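Long-range contacts in acyl-[acyl-carrier-protein]--UDP-N-acetylglucosamine O-acyltransferase (Helicobacter pylori, PDB 1J2Z), which catalyses the first step of lipid A biosynthesis, transferring a (3R)-hydroxyacyl chain from acyl-carrier protein to UDP-N-acetylglucosamine: residues H156-A162 with F247-R253; A188-G192 with A256-S260. All blocks are in the same frame, centred on the assembly; numbering follows the deposited sequence.

Contact 1 of 2, residues H156-A162 with F247-R253; sequences HQFVRIA and FILESSR. With SOG (octyl 1-thio-beta-D-glucopyranoside), chain B.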
# COMPACT_ATOMS: atom_id res chain seq x y z
N HIS A 156 -14.10 1.44 5.80
CA HIS A 156 -14.48 0.31 6.65
C HIS A 156 -15.75 -0.39 6.19
O HIS A 156 -16.52 0.15 5.40
CB HIS A 156 -14.63 0.77 8.10
CG HIS A 156 -13.40 1.42 8.66
ND1 HIS A 156 -12.13 1.01 8.33
CD2 HIS A 156 -13.25 2.44 9.54
CE1 HIS A 156 -11.25 1.74 8.99
NE2 HIS A 156 -11.90 2.62 9.73
N GLN A 157 -15.96 -1.60 6.70
CA GLN A 157 -17.11 -2.43 6.33
C GLN A 157 -18.47 -1.76 6.47
O GLN A 157 -18.72 -1.01 7.40
CB GLN A 157 -17.09 -3.72 7.14
CG GLN A 157 -17.50 -3.54 8.60
CD GLN A 157 -17.34 -4.80 9.43
OE1 GLN A 157 -17.70 -5.89 9.00
NE2 GLN A 157 -16.81 -4.65 10.63
N PHE A 158 -19.35 -2.05 5.52
CA PHE A 158 -20.72 -1.53 5.51
C PHE A 158 -20.87 -0.03 5.29
O PHE A 158 -21.97 0.49 5.37
CB PHE A 158 -21.46 -1.94 6.79
CG PHE A 158 -21.71 -3.41 6.89
CD1 PHE A 158 -20.90 -4.22 7.68
CD2 PHE A 158 -22.73 -4.01 6.15
CE1 PHE A 158 -21.10 -5.60 7.73
CE2 PHE A 158 -22.93 -5.38 6.19
CZ PHE A 158 -22.12 -6.18 6.99
N VAL A 159 -19.77 0.66 5.01
CA VAL A 159 -19.87 2.10 4.78
C VAL A 159 -20.54 2.34 3.43
O VAL A 159 -20.35 1.57 2.48
CB VAL A 159 -18.49 2.78 4.78
CG1 VAL A 159 -18.58 4.17 4.16
CG2 VAL A 159 -17.98 2.89 6.21
N ARG A 160 -21.33 3.40 3.34
CA ARG A 160 -21.99 3.74 2.08
C ARG A 160 -21.65 5.16 1.68
O ARG A 160 -21.77 6.08 2.48
CB ARG A 160 -23.51 3.61 2.22
CG ARG A 160 -24.01 2.21 2.58
CD ARG A 160 -25.53 2.22 2.70
NE ARG A 160 -25.97 3.33 3.54
CZ ARG A 160 -27.07 4.04 3.33
NH1 ARG A 160 -27.87 3.75 2.30
NH2 ARG A 160 -27.37 5.05 4.13
N ILE A 161 -21.19 5.34 0.45
CA ILE A 161 -20.85 6.66 -0.06
C ILE A 161 -21.81 6.94 -1.20
O ILE A 161 -21.85 6.21 -2.19
CB ILE A 161 -19.40 6.70 -0.58
CG1 ILE A 161 -18.44 6.33 0.55
CG2 ILE A 161 -19.07 8.09 -1.12
CD1 ILE A 161 -17.02 6.04 0.08
N ALA A 162 -22.60 8.01 -1.05
CA ALA A 162 -23.58 8.36 -2.06
C ALA A 162 -22.97 9.01 -3.29
O ALA A 162 -21.76 9.26 -3.35
CB ALA A 162 -24.64 9.29 -1.45
N PHE A 247 -31.44 8.51 1.87
CA PHE A 247 -30.12 7.91 2.06
C PHE A 247 -29.80 7.94 3.55
O PHE A 247 -29.40 6.93 4.14
CB PHE A 247 -29.05 8.71 1.30
CG PHE A 247 -27.65 8.18 1.50
CD1 PHE A 247 -27.22 7.05 0.83
CD2 PHE A 247 -26.78 8.81 2.39
CE1 PHE A 247 -25.94 6.54 1.04
CE2 PHE A 247 -25.50 8.31 2.61
CZ PHE A 247 -25.08 7.17 1.93
N ILE A 248 -29.98 9.11 4.15
CA ILE A 248 -29.71 9.32 5.56
C ILE A 248 -30.52 8.39 6.47
O ILE A 248 -29.96 7.77 7.38
CB ILE A 248 -30.00 10.78 5.96
CG1 ILE A 248 -28.95 11.70 5.32
CG2 ILE A 248 -30.01 10.94 7.47
CD1 ILE A 248 -29.23 13.19 5.49
N LEU A 249 -31.82 8.30 6.24
CA LEU A 249 -32.68 7.45 7.06
C LEU A 249 -32.37 5.97 6.92
O LEU A 249 -32.70 5.17 7.79
CB LEU A 249 -34.16 7.70 6.74
CG LEU A 249 -34.71 9.11 6.98
CD1 LEU A 249 -36.20 9.13 6.65
CD2 LEU A 249 -34.48 9.53 8.42
N GLU A 250 -31.72 5.58 5.81
CA GLU A 250 -31.38 4.18 5.59
C GLU A 250 -30.02 3.79 6.15
O GLU A 250 -29.66 2.61 6.16
CB GLU A 250 -31.41 3.87 4.09
CG GLU A 250 -32.81 3.79 3.50
CD GLU A 250 -32.79 3.60 2.00
OE1 GLU A 250 -32.08 2.69 1.52
OE2 GLU A 250 -33.49 4.35 1.29
N SER A 251 -29.27 4.77 6.63
CA SER A 251 -27.93 4.52 7.17
C SER A 251 -27.87 3.48 8.29
O SER A 251 -28.68 3.51 9.22
CB SER A 251 -27.33 5.83 7.67
OG SER A 251 -26.03 5.61 8.17
N SER A 252 -26.88 2.59 8.20
CA SER A 252 -26.68 1.55 9.20
C SER A 252 -25.56 1.94 10.16
O SER A 252 -25.70 1.81 11.38
CB SER A 252 -26.30 0.22 8.53
OG SER A 252 -27.44 -0.41 7.97
N ARG A 253 -24.45 2.41 9.61
CA ARG A 253 -23.32 2.81 10.43
C ARG A 253 -23.44 4.23 10.92
O ARG A 253 -22.64 4.68 11.74
CB ARG A 253 -22.02 2.66 9.63
CG ARG A 253 -21.82 1.26 9.09
CD ARG A 253 -20.37 0.87 9.12
NE ARG A 253 -19.85 0.92 10.49
CZ ARG A 253 -18.61 0.61 10.82
NH1 ARG A 253 -17.74 0.24 9.88
NH2 ARG A 253 -18.22 0.69 12.09
C1 SOG B . -12.60 -7.28 5.85
C2 SOG B . -13.16 -8.44 4.98
C3 SOG B . -12.03 -9.03 4.13
C4 SOG B . -11.49 -7.92 3.23
C5 SOG B . -10.94 -6.77 4.13
C6 SOG B . -10.41 -5.63 3.27
C1' SOG B . -13.20 -6.24 7.92
C2' SOG B . -13.52 -4.76 8.01
C3' SOG B . -13.81 -4.35 9.45
C4' SOG B . -14.13 -2.87 9.54
C5' SOG B . -14.43 -2.46 10.98
C6' SOG B . -14.61 -0.96 11.10
C7' SOG B . -14.90 -0.55 12.52
C8' SOG B . -15.07 0.95 12.60
S1 SOG B . -13.65 -6.70 6.64
O2 SOG B . -13.71 -9.45 5.82
O3 SOG B . -12.53 -10.09 3.33
O4 SOG B . -10.45 -8.42 2.41
O5 SOG B . -12.02 -6.28 4.97
O6 SOG B . -9.07 -5.89 2.89
O HOH W 1 -24.29 2.26 6.67
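The guanidinium of Arg160 stacks on the ring of Phe247, the two planes 14° apart, and each flat group is covered on both faces. CZ of Arg160 sits 4.0 Å from the centroid of the Phe247 ring, over its face, which makes this a stacked cation-pi pair. The methyl CB of Ala162 closes the opposite face of the ring in a CH-pi contact, 3.9 Å from the centroid. On the other side of the guanidinium is the carbonyl O of Glu250, offset toward its rim. At the guanidinium edge, NH2 of Arg160 donates to O of Phe247 at 2.8 Å; this oxygen lies in the guanidinium plane, so one residue supplies both the stack and the edge bond. A bend at chi3 (-49°) of Arg160 turns the group onto the ring and carbonyl of Phe247. Its NE forms a salt bridge with Asp176, whose OD2 also binds Ser251 OG.

The second anchor is Arg253. Its NH1 donates to O of Gln157 at 2.9 Å, in the carbonyl plane, within the type II turn from His156 to Val159. A water accepts from Arg253 N, 2.9 Å away, and also lies within hydrogen-bonding distance of Phe158 O. His156, Gln157 and Arg253 line the octyl thioglucoside pocket, the detergent's C8' 3.2 Å from NH2 of Arg253.

Two arginines thus tie a coil of the left-handed beta-helix to the C-terminal helical region. The backbone carbonyl of Gln157, a substrate-binding residue by similarity, accepts from the Arg253 guanidinium, which would probably polarise that C=O.

Contact 2 of 2, residues A188-G192 with A256-S260; sequences AFIRG and AYKSS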
# COMPACT_ATOMS: atom_id res chain seq x y z
N ALA A 188 -12.41 10.18 9.18
CA ALA A 188 -13.06 11.05 8.20
C ALA A 188 -14.37 11.72 8.60
O ALA A 188 -15.22 11.11 9.26
CB ALA A 188 -13.25 10.28 6.90
N PHE A 189 -14.53 12.97 8.16
CA PHE A 189 -15.73 13.76 8.43
C PHE A 189 -16.03 14.64 7.20
O PHE A 189 -15.15 14.84 6.36
CB PHE A 189 -15.52 14.65 9.66
CG PHE A 189 -14.35 15.59 9.54
CD1 PHE A 189 -14.47 16.78 8.83
CD2 PHE A 189 -13.12 15.26 10.11
CE1 PHE A 189 -13.38 17.64 8.69
CE2 PHE A 189 -12.02 16.12 9.97
CZ PHE A 189 -12.15 17.31 9.26
N ILE A 190 -17.25 15.16 7.12
CA ILE A 190 -17.64 16.00 5.99
C ILE A 190 -17.12 17.43 6.14
O ILE A 190 -17.39 18.10 7.14
CB ILE A 190 -19.19 16.03 5.85
CG1 ILE A 190 -19.71 14.61 5.63
CG2 ILE A 190 -19.59 16.93 4.68
CD1 ILE A 190 -21.21 14.49 5.64
N ARG A 191 -16.40 17.90 5.12
CA ARG A 191 -15.82 19.24 5.14
C ARG A 191 -16.55 20.25 4.27
O ARG A 191 -16.19 21.42 4.23
CB ARG A 191 -14.36 19.20 4.69
CG ARG A 191 -13.43 18.47 5.63
CD ARG A 191 -12.02 18.33 5.06
NE ARG A 191 -11.38 19.61 4.75
CZ ARG A 191 -11.55 20.29 3.62
NH1 ARG A 191 -12.34 19.83 2.67
NH2 ARG A 191 -10.93 21.45 3.45
N GLY A 192 -17.58 19.79 3.56
CA GLY A 192 -18.32 20.69 2.70
C GLY A 192 -18.91 19.94 1.53
O GLY A 192 -19.08 18.72 1.59
N ALA A 256 -21.64 10.42 8.57
CA ALA A 256 -20.40 11.06 8.98
C ALA A 256 -20.63 12.42 9.63
O ALA A 256 -21.66 13.05 9.44
CB ALA A 256 -19.47 11.21 7.78
N TYR A 257 -19.63 12.86 10.40
CA TYR A 257 -19.66 14.13 11.10
C TYR A 257 -19.62 15.27 10.07
O TYR A 257 -18.99 15.14 9.03
CB TYR A 257 -18.43 14.22 12.01
CG TYR A 257 -18.52 15.24 13.12
CD1 TYR A 257 -18.82 14.84 14.42
CD2 TYR A 257 -18.27 16.59 12.88
CE1 TYR A 257 -18.88 15.77 15.46
CE2 TYR A 257 -18.33 17.53 13.91
CZ TYR A 257 -18.63 17.11 15.20
OH TYR A 257 -18.68 18.03 16.22
N LYS A 258 -20.30 16.37 10.37
CA LYS A 258 -20.31 17.51 9.46
C LYS A 258 -19.30 18.58 9.90
O LYS A 258 -18.09 18.35 9.85
CB LYS A 258 -21.72 18.11 9.38
CG LYS A 258 -21.85 19.34 8.50
CD LYS A 258 -21.56 19.06 7.04
CE LYS A 258 -21.72 20.33 6.21
NZ LYS A 258 -21.56 20.09 4.75
N SER A 259 -19.81 19.73 10.33
CA SER A 259 -18.94 20.83 10.76
C SER A 259 -19.76 21.89 11.50
O SER A 259 -19.25 22.97 11.81
CB SER A 259 -18.24 21.47 9.56
OG SER A 259 -17.33 20.57 8.95
N SER A 260 -21.02 21.58 11.77
CA SER A 260 -21.90 22.51 12.46
C SER A 260 -22.83 21.77 13.42
O SER A 260 -23.19 22.30 14.48
CB SER A 260 -22.72 23.30 11.45
OG SER A 260 -23.57 24.24 12.09
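Ile190 meets the C-terminal tail at the end of the left-handed parallel beta-helix, where strand 189-191 pairs antiparallel with strand 181-184 and is the outermost strand of its sheet within the chain. Residues 256-260 have no regular structure. The backbone N of Ile190 donates to O of Tyr257 at 2.6 Å, with an N-H...O angle of 163°.

CB of Ile190 lies 3.3 Å from the same O of Tyr257, already in close contact. There the chain forks. CG1, anti to the carbonyl carbon (chi1 -59°), reaches CB of Ala256 at 4.0 Å, and its terminal CD1 ends beside the backbone carbonyls of Ala256 and Tyr257. The other branch, CG2, meets the aliphatic CD of Lys258 at 3.7 Å and lies equally close to NZ. Phe218 touches both Ile190 and Lys258, and Pro178 and Cys181 add to the apolar surroundings of the isoleucine.

Beside this packing, Phe189 and Tyr257 meet through their CB atoms while both rings lead away from the contact. Lys258 leaves its backbone away from the strand, but a bend at chi2 (64°) brings its end back across the isoleucine, and NZ of Lys258 finishes 3.9 Å from CA of Gly192.

Contact 1 joins the beta-helix to helix 239-250 and the residues just after it, contact 2 to the loop that follows; their C-terminal segments adjoin in sequence, with contact centres 15 Å apart. Contact 1 is a surface contact on the pocket side, involving strand 160-161 and the turn before it. Contact 2 is partly buried at the end of the coil stack, away from the annotated sites. Their chemistry follows this division: arginine side chains binding backbone carbonyls, a cation-pi stack and a bound water in contact 1, against one main-chain bond and apolar packing round a buried isoleucine in contact 2. Contact 1 also buries more surface, 478 against 332 Å².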